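Local coordinates for protein computational Design of Enzyme (Synthetic construct, PDB 3TP4) that is a computationally designed protein meant to carry an activated serine in a catalytic triad, on a scaffold resembling family 26 glycosyl hydrolases, at residues Glu30-Gly35 with Ala317-Gly322; Gly221-Asn226 with Val261-Met266; Leu245-Ser250 with Ser278-Phe283. All coordinates share one frame; numbering follows the deposited sequence.

Contact 1 (Glu30-Gly35 with Ala317-Gly322); sequences EGILFG and AYMETG
The F34 ring leans obliquely on T321, its CZ 4.0 Å from T321 CG2, and the two side chains slant past each other. F343 meets that ring edge-to-face, and F354 meets it with planes about 25° apart. Behind F34, on the same side of the sheet, I32 and M319 cross at about a right angle, with I32 CD1 3.8 Å from M319 SE. I32 has CG1 anti to its backbone N (chi1 -171°), which brings I32 CG1 to 3.5 Å from Y318 CA. On the other side of the sheet, L33 CB packs on Y318 CB, while the phenol of Y318 turns away from the L33 strand.

Four backbone bonds join these parallel strands: L33 N to A317 O, M319 N to L33 O (2.9 Å), G35 N to M319 O (2.8 Å) and T321 N to G35 O. G35 has no side chain, and E320 CG sits against its carbonyl carbon at 3.6 Å.

E320 runs out extended on the L33 side and gives OE2 to H37 ND1, as the acid of a Ser-His-Glu triad would. The contact thus joins apolar barrel packing to a parallel pairing that probably places the E320 carboxylate beside H37, consistent with a designed triad.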
loop_
_atom_site.group_PDB
_atom_site.type_symbol
_atom_site.label_atom_id
_atom_site.label_comp_id
_atom_site.label_asym_id
_atom_site.label_seq_id
_atom_site.Cartn_x
_atom_site.Cartn_y
_atom_site.Cartn_z
ATOM N N GLU A 30 -8.969 -0.488 -20.139
ATOM C CA GLU A 30 -10.179 0.165 -20.645
ATOM C C GLU A 30 -10.169 1.657 -20.309
ATOM O O GLU A 30 -10.544 2.487 -21.116
ATOM C CB GLU A 30 -11.435 -0.492 -20.065
ATOM C CG GLU A 30 -11.594 -1.957 -20.453
ATOM C CD GLU A 30 -11.633 -2.156 -21.958
ATOM O OE1 GLU A 30 -12.462 -1.497 -22.623
ATOM O OE2 GLU A 30 -10.828 -2.962 -22.481
ATOM N N GLY A 31 -9.739 1.976 -19.099
ATOM C CA GLY A 31 -9.582 3.349 -18.667
ATOM C C GLY A 31 -8.785 3.355 -17.381
ATOM O O GLY A 31 -8.720 2.344 -16.681
ATOM N N ILE A 32 -8.164 4.482 -17.066
ATOM C CA ILE A 32 -7.348 4.549 -15.866
ATOM C C ILE A 32 -7.909 5.634 -14.939
ATOM O O ILE A 32 -8.072 6.791 -15.343
ATOM C CB ILE A 32 -5.859 4.763 -16.218
ATOM C CG1 ILE A 32 -4.974 4.623 -14.968
ATOM C CG2 ILE A 32 -5.663 6.110 -16.913
ATOM C CD1 ILE A 32 -3.488 4.413 -15.289
ATOM N N LEU A 33 -8.258 5.248 -13.715
ATOM C CA LEU A 33 -8.853 6.200 -12.786
ATOM C C LEU A 33 -7.813 7.232 -12.355
ATOM O O LEU A 33 -6.724 6.883 -11.883
ATOM C CB LEU A 33 -9.399 5.517 -11.521
ATOM C CG LEU A 33 -10.258 4.244 -11.428
ATOM C CD1 LEU A 33 -11.368 4.406 -10.395
ATOM C CD2 LEU A 33 -10.807 3.725 -12.726
ATOM N N PHE A 34 -8.152 8.506 -12.499
ATOM C CA PHE A 34 -7.288 9.559 -11.986
ATOM C C PHE A 34 -7.523 9.762 -10.491
ATOM O O PHE A 34 -8.661 9.903 -10.045
ATOM C CB PHE A 34 -7.521 10.893 -12.707
ATOM C CG PHE A 34 -6.805 12.038 -12.053
ATOM C CD1 PHE A 34 -5.422 12.139 -12.145
ATOM C CD2 PHE A 34 -7.506 12.979 -11.300
ATOM C CE1 PHE A 34 -4.751 13.188 -11.531
ATOM C CE2 PHE A 34 -6.848 14.034 -10.680
ATOM C CZ PHE A 34 -5.479 14.148 -10.798
ATOM N N GLY A 35 -6.440 9.780 -9.726
ATOM C CA GLY A 35 -6.523 9.995 -8.288
ATOM C C GLY A 35 -5.774 11.236 -7.837
ATOM O O GLY A 35 -4.825 11.685 -8.492
ATOM N N ALA A 317 -4.732 0.209 -13.324
ATOM C CA ALA A 317 -6.079 0.565 -12.874
ATOM C C ALA A 317 -6.285 2.026 -12.492
ATOM O O ALA A 317 -7.361 2.574 -12.712
ATOM C CB ALA A 317 -6.488 -0.334 -11.725
ATOM N N TYR A 318 -5.273 2.638 -11.888
ATOM C CA TYR A 318 -5.366 4.042 -11.491
ATOM C C TYR A 318 -4.002 4.712 -11.426
ATOM O O TYR A 318 -2.960 4.046 -11.497
ATOM C CB TYR A 318 -6.133 4.205 -10.162
ATOM C CG TYR A 318 -5.535 3.504 -8.942
ATOM C CD1 TYR A 318 -5.940 2.217 -8.587
ATOM C CD2 TYR A 318 -4.603 4.146 -8.122
ATOM C CE1 TYR A 318 -5.420 1.574 -7.470
ATOM C CE2 TYR A 318 -4.069 3.505 -6.979
ATOM C CZ TYR A 318 -4.491 2.223 -6.664
ATOM O OH TYR A 318 -3.971 1.565 -5.561
HETATM N N MSE A 319 -4.015 6.033 -11.317
HETATM C CA MSE A 319 -2.790 6.810 -11.173
HETATM C C MSE A 319 -3.101 8.048 -10.335
HETATM O O MSE A 319 -3.929 8.875 -10.715
HETATM C CB MSE A 319 -2.259 7.220 -12.547
HETATM C CG MSE A 319 -3.244 8.045 -13.347
HETATM SE SE MSE A 319 -2.695 8.143 -15.223
HETATM C CE MSE A 319 -0.990 9.086 -15.026
ATOM N N GLU A 320 -2.439 8.160 -9.189
ATOM C CA GLU A 320 -2.741 9.204 -8.219
ATOM C C GLU A 320 -1.597 10.213 -8.157
ATOM O O GLU A 320 -0.424 9.828 -8.102
ATOM C CB GLU A 320 -2.961 8.582 -6.826
ATOM C CG GLU A 320 -3.366 9.622 -5.777
ATOM C CD GLU A 320 -3.230 9.101 -4.343
ATOM O OE1 GLU A 320 -3.339 7.872 -4.122
ATOM O OE2 GLU A 320 -3.034 9.933 -3.433
ATOM N N THR A 321 -1.925 11.501 -8.180
ATOM C CA THR A 321 -0.899 12.534 -8.048
ATOM C C THR A 321 -1.037 13.265 -6.707
ATOM O O THR A 321 -2.000 13.049 -5.969
ATOM C CB THR A 321 -0.895 13.532 -9.233
ATOM O OG1 THR A 321 0.398 14.151 -9.346
ATOM C CG2 THR A 321 -1.954 14.614 -9.035
ATOM N N GLY A 322 -0.077 14.131 -6.405
ATOM C CA GLY A 322 0.109 14.609 -5.046
ATOM C C GLY A 322 -0.821 15.701 -4.537
ATOM O O GLY A 322 -1.634 16.268 -5.274
#

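Contact 2 (Gly221-Asn226 with Val261-Met266); sequences GGFGGN and VADLRM
D263 reaches from its helix into the backbone of the G221-N226 loop, and its carboxylate makes the direct polar bonds of the contact. F223 N meets OD2 of D263 on the syn lone pair at 2.8 Å, almost straight at 171°. G225 N reaches D263 OD1 at 2.7 Å, close to the C-O axis. One side chain therefore holds two amides of the loop. A water takes the hydrogen of G224 N and returns a weak bond to D263 OD2.

Inside the loop, F223 to N226 forms a type I' turn. F223 O accepts from both N226 N and N226 ND2, the latter at 2.9 Å and in the carbonyl plane. G224 and G225 have the positive phi this turn needs, and a side chain on G225 would run tightly into A262 CB.

Apolar contact comes from M266, whose extended chain brings SE to 3.5 Å from G225 C; the bend at chi3 (67°) then turns M266 CE toward F223 CB, 4.2 Å off. The F223 ring has G221 O over its centre on one face and meets W182 and Y230.

The contact ties the loop after strand 213-217 to helix 254-274, with helix 227-230 against F223 and M266, and L245 of strand 242-249 touching F223 and D263.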
loop_
_atom_site.group_PDB
_atom_site.type_symbol
_atom_site.label_atom_id
_atom_site.label_comp_id
_atom_site.label_asym_id
_atom_site.label_seq_id
_atom_site.Cartn_x
_atom_site.Cartn_y
_atom_site.Cartn_z
ATOM N N GLY A 221 9.962 3.438 -7.991
ATOM C CA GLY A 221 9.938 3.519 -9.442
ATOM C C GLY A 221 11.316 3.609 -10.063
ATOM O O GLY A 221 12.324 3.659 -9.356
ATOM N N GLY A 222 11.349 3.641 -11.395
ATOM C CA GLY A 222 12.591 3.709 -12.140
ATOM C C GLY A 222 13.378 2.423 -12.034
ATOM O O GLY A 222 14.537 2.435 -11.615
ATOM N N PHE A 223 12.756 1.313 -12.419
ATOM C CA PHE A 223 13.399 0.007 -12.330
ATOM C C PHE A 223 14.009 -0.472 -13.640
ATOM O O PHE A 223 14.727 -1.470 -13.661
ATOM C CB PHE A 223 12.412 -1.032 -11.761
ATOM C CG PHE A 223 11.967 -0.714 -10.359
ATOM C CD1 PHE A 223 12.823 -0.919 -9.288
ATOM C CD2 PHE A 223 10.706 -0.178 -10.114
ATOM C CE1 PHE A 223 12.433 -0.608 -7.992
ATOM C CE2 PHE A 223 10.308 0.139 -8.825
ATOM C CZ PHE A 223 11.167 -0.077 -7.758
ATOM N N GLY A 224 13.739 0.240 -14.735
ATOM C CA GLY A 224 14.244 -0.177 -16.034
ATOM C C GLY A 224 13.606 -1.490 -16.441
ATOM O O GLY A 224 14.161 -2.269 -17.230
ATOM N N GLY A 225 12.430 -1.745 -15.881
ATOM C CA GLY A 225 11.696 -2.958 -16.188
ATOM C C GLY A 225 12.361 -4.209 -15.659
ATOM O O GLY A 225 12.054 -5.311 -16.122
ATOM N N ASN A 226 13.257 -4.044 -14.683
ATOM C CA ASN A 226 13.985 -5.180 -14.104
ATOM C C ASN A 226 13.235 -5.810 -12.933
ATOM O O ASN A 226 13.170 -5.237 -11.851
ATOM C CB ASN A 226 15.408 -4.771 -13.698
ATOM C CG ASN A 226 16.272 -4.401 -14.910
ATOM O OD1 ASN A 226 16.618 -5.266 -15.710
ATOM N ND2 ASN A 226 16.615 -3.113 -15.045
ATOM N N VAL A 261 7.216 3.499 -19.385
ATOM C CA VAL A 261 6.463 2.469 -20.097
ATOM C C VAL A 261 6.984 1.067 -19.805
ATOM O O VAL A 261 6.197 0.146 -19.593
ATOM C CB VAL A 261 6.428 2.749 -21.612
ATOM C CG1 VAL A 261 5.961 1.521 -22.375
ATOM C CG2 VAL A 261 5.536 3.953 -21.894
ATOM N N ALA A 262 8.307 0.900 -19.767
ATOM C CA ALA A 262 8.885 -0.407 -19.419
ATOM C C ALA A 262 8.436 -0.889 -18.030
ATOM O O ALA A 262 8.062 -2.053 -17.856
ATOM C CB ALA A 262 10.410 -0.361 -19.504
ATOM N N ASP A 263 8.475 0.002 -17.043
ATOM C CA ASP A 263 8.015 -0.338 -15.699
ATOM C C ASP A 263 6.511 -0.601 -15.645
ATOM O O ASP A 263 6.063 -1.512 -14.956
ATOM C CB ASP A 263 8.359 0.769 -14.699
ATOM C CG ASP A 263 9.829 0.752 -14.282
ATOM O OD1 ASP A 263 10.543 -0.205 -14.639
ATOM O OD2 ASP A 263 10.253 1.695 -13.583
ATOM N N LEU A 264 5.728 0.213 -16.347
ATOM C CA LEU A 264 4.283 -0.002 -16.345
ATOM C C LEU A 264 3.923 -1.328 -17.013
ATOM O O LEU A 264 3.008 -2.029 -16.568
ATOM C CB LEU A 264 3.531 1.195 -16.968
ATOM C CG LEU A 264 3.488 2.474 -16.112
ATOM C CD1 LEU A 264 2.890 3.656 -16.871
ATOM C CD2 LEU A 264 2.712 2.257 -14.806
ATOM N N ARG A 265 4.648 -1.686 -18.069
ATOM C CA ARG A 265 4.441 -2.984 -18.699
ATOM C C ARG A 265 4.758 -4.072 -17.703
ATOM O O ARG A 265 4.014 -5.039 -17.555
ATOM C CB ARG A 265 5.347 -3.174 -19.917
ATOM C CG ARG A 265 4.921 -2.412 -21.164
ATOM C CD ARG A 265 5.883 -2.706 -22.319
ATOM N NE ARG A 265 5.911 -4.125 -22.653
ATOM C CZ ARG A 265 5.182 -4.675 -23.621
ATOM N NH1 ARG A 265 4.367 -3.921 -24.342
ATOM N NH2 ARG A 265 5.269 -5.977 -23.875
HETATM N N MSE A 266 5.896 -3.918 -17.037
HETATM C CA MSE A 266 6.351 -4.923 -16.091
HETATM C C MSE A 266 5.341 -5.189 -14.986
HETATM O O MSE A 266 5.012 -6.344 -14.704
HETATM C CB MSE A 266 7.673 -4.487 -15.467
HETATM C CG MSE A 266 8.152 -5.421 -14.391
HETATM SE SE MSE A 266 9.685 -4.630 -13.490
HETATM C CE MSE A 266 8.827 -3.095 -12.596
HETATM O O HOH W 1 12.596 2.651 -15.769
#

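Contact 3 (Leu245-Ser250 with Ser278-Phe283); sequences LDTYDS and SAFTRF
T281 OG1 serves two partners: it accepts from L245 N at 2.9 Å and donates to D246 OD1 at 2.8 Å. The donor comes to D246 from above the carboxylate plane, 38° out of it. With chi1 at 42°, T281 holds OG1 between its backbone N and carbonyl carbon, facing the L245 strand. Without the hydroxyl, as with an alanine here, L245 N is likely to lose its acceptor and D246 OD1 one of its partners.

Beyond T281 the strands pair in parallel fashion. R282 N bonds to L245 O at 3.1 Å, nearly straight at 174°, and T247 N bonds to R282 O at 2.9 Å. T247 O, buried by the contact, has no conventional partner in the model and receives just the CA-H of F283. L245 O also lies in the plane of the F280 ring at its edge, 3.4 Å from CD1. F283 CB sits over one face of that ring, toward the rim.

D246 OD1 rests on the R282 side chain, 3.1 Å from CB, before the chain bends at chi3. The two charges do not touch: one water spans D246 OD2, weakly, and R282 NH1, while two others link Y248 OH to R282 NE and, more weakly, to NH2. D246 OD2 makes its salt bridge with R171 instead. This end of the barrel strands is thus a hydrated charge network, in which R171 and R282 are likely to favour an ionised D246.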
loop_
_atom_site.group_PDB
_atom_site.type_symbol
_atom_site.label_atom_id
_atom_site.label_comp_id
_atom_site.label_asym_id
_atom_site.label_seq_id
_atom_site.Cartn_x
_atom_site.Cartn_y
_atom_site.Cartn_z
ATOM N N LEU A 245 3.580 1.367 -8.383
ATOM C CA LEU A 245 4.744 1.981 -9.007
ATOM C C LEU A 245 4.641 3.469 -8.748
ATOM O O LEU A 245 3.586 4.069 -8.981
ATOM C CB LEU A 245 4.731 1.764 -10.524
ATOM C CG LEU A 245 5.976 2.263 -11.260
ATOM C CD1 LEU A 245 7.118 1.241 -11.103
ATOM C CD2 LEU A 245 5.672 2.494 -12.752
ATOM N N ASP A 246 5.733 4.066 -8.282
ATOM C CA ASP A 246 5.757 5.486 -7.939
ATOM C C ASP A 246 6.851 6.187 -8.733
ATOM O O ASP A 246 8.033 5.887 -8.565
ATOM C CB ASP A 246 6.018 5.662 -6.440
ATOM C CG ASP A 246 5.054 4.860 -5.582
ATOM O OD1 ASP A 246 3.833 4.903 -5.838
ATOM O OD2 ASP A 246 5.518 4.167 -4.661
ATOM N N THR A 247 6.456 7.122 -9.593
ATOM C CA THR A 247 7.409 7.795 -10.458
ATOM C C THR A 247 7.028 9.247 -10.688
ATOM O O THR A 247 5.970 9.541 -11.260
ATOM C CB THR A 247 7.496 7.106 -11.832
ATOM O OG1 THR A 247 7.918 5.753 -11.654
ATOM C CG2 THR A 247 8.497 7.822 -12.720
ATOM N N TYR A 248 7.886 10.153 -10.227
ATOM C CA TYR A 248 7.735 11.571 -10.514
ATOM C C TYR A 248 8.841 11.975 -11.480
ATOM O O TYR A 248 9.933 11.422 -11.436
ATOM C CB TYR A 248 7.808 12.403 -9.234
ATOM C CG TYR A 248 6.510 12.464 -8.456
ATOM C CD1 TYR A 248 5.612 11.406 -8.468
ATOM C CD2 TYR A 248 6.175 13.591 -7.723
ATOM C CE1 TYR A 248 4.409 11.472 -7.757
ATOM C CE2 TYR A 248 4.985 13.661 -7.010
ATOM C CZ TYR A 248 4.106 12.597 -7.032
ATOM O OH TYR A 248 2.917 12.678 -6.330
ATOM N N ASP A 249 8.547 12.916 -12.372
ATOM C CA ASP A 249 9.535 13.396 -13.338
ATOM C C ASP A 249 9.232 14.843 -13.678
ATOM O O ASP A 249 8.066 15.257 -13.670
ATOM C CB ASP A 249 9.527 12.533 -14.610
ATOM C CG ASP A 249 10.093 13.271 -15.838
ATOM O OD1 ASP A 249 11.319 13.200 -16.091
ATOM O OD2 ASP A 249 9.299 13.909 -16.564
ATOM N N SER A 250 10.275 15.623 -13.949
ATOM C CA SER A 250 10.089 17.004 -14.387
ATOM C C SER A 250 10.737 17.296 -15.745
ATOM O O SER A 250 10.726 18.442 -16.198
ATOM C CB SER A 250 10.589 17.996 -13.325
ATOM O OG SER A 250 11.992 17.900 -13.180
ATOM N N SER A 278 -2.685 -4.362 -11.010
ATOM C CA SER A 278 -1.576 -3.418 -10.963
ATOM C C SER A 278 -2.116 -2.007 -11.134
ATOM O O SER A 278 -3.153 -1.803 -11.777
ATOM C CB SER A 278 -0.554 -3.718 -12.057
ATOM O OG SER A 278 -1.161 -3.642 -13.343
ATOM N N ALA A 279 -1.411 -1.030 -10.567
ATOM C CA ALA A 279 -1.837 0.366 -10.669
ATOM C C ALA A 279 -0.614 1.269 -10.654
ATOM O O ALA A 279 0.406 0.924 -10.059
ATOM C CB ALA A 279 -2.768 0.726 -9.522
ATOM N N PHE A 280 -0.709 2.409 -11.329
ATOM C CA PHE A 280 0.351 3.424 -11.317
ATOM C C PHE A 280 0.149 4.268 -10.042
ATOM O O PHE A 280 -0.316 5.408 -10.095
ATOM C CB PHE A 280 0.230 4.278 -12.592
ATOM C CG PHE A 280 1.399 5.216 -12.851
ATOM C CD1 PHE A 280 2.463 5.324 -11.958
ATOM C CD2 PHE A 280 1.406 6.013 -13.998
ATOM C CE1 PHE A 280 3.530 6.219 -12.208
ATOM C CE2 PHE A 280 2.453 6.905 -14.259
ATOM C CZ PHE A 280 3.516 7.010 -13.373
ATOM N N THR A 281 0.489 3.691 -8.892
ATOM C CA THR A 281 0.049 4.236 -7.606
ATOM C C THR A 281 0.385 5.701 -7.392
ATOM O O THR A 281 -0.410 6.443 -6.822
ATOM C CB THR A 281 0.541 3.384 -6.398
ATOM O OG1 THR A 281 1.910 2.991 -6.593
ATOM C CG2 THR A 281 -0.339 2.147 -6.247
ATOM N N ARG A 282 1.557 6.127 -7.837
ATOM C CA ARG A 282 1.915 7.528 -7.698
ATOM C C ARG A 282 2.588 8.073 -8.941
ATOM O O ARG A 282 3.542 7.481 -9.460
ATOM C CB ARG A 282 2.823 7.728 -6.482
ATOM C CG ARG A 282 2.149 7.447 -5.163
ATOM C CD ARG A 282 3.097 7.773 -4.012
ATOM N NE ARG A 282 3.117 9.205 -3.707
ATOM C CZ ARG A 282 3.793 9.733 -2.687
ATOM N NH1 ARG A 282 4.512 8.947 -1.888
ATOM N NH2 ARG A 282 3.752 11.036 -2.462
ATOM N N PHE A 283 2.079 9.205 -9.413
ATOM C CA PHE A 283 2.666 9.888 -10.554
ATOM C C PHE A 283 2.567 11.390 -10.346
ATOM O O PHE A 283 1.684 11.867 -9.630
ATOM C CB PHE A 283 1.966 9.480 -11.858
ATOM C CG PHE A 283 0.768 10.336 -12.216
ATOM C CD1 PHE A 283 -0.452 10.161 -11.575
ATOM C CD2 PHE A 283 0.863 11.302 -13.205
ATOM C CE1 PHE A 283 -1.560 10.925 -11.925
ATOM C CE2 PHE A 283 -0.236 12.086 -13.552
ATOM C CZ PHE A 283 -1.452 11.897 -12.911
HETATM O O HOH W 2 5.355 6.363 -2.207
HETATM O O HOH W 3 1.210 10.799 -5.866
HETATM O O HOH W 4 3.575 13.846 -3.701
#

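How the contacts relate
From the N terminus, 30-35 comes first and finds its partner only at 317-322. Contact 1 therefore closes a long loop that holds both other contacts, and pairs the first and last strands of the eight-stranded barrel. Within that loop contacts 2 and 3 cross: 221-226, 245-250, 261-266, 278-283 alternate in the chain. Contact 2 binds a loop to the outer helix 254-274, whereas contact 3 joins the strands on either side of that helix. L264 and D263 pack on L245, linking contacts 2 and 3. Contact 3 meets contact 1 through F283, whose backbone probably bonds to E320 O and T321 OG1. Contacts 1 and 2 do not touch.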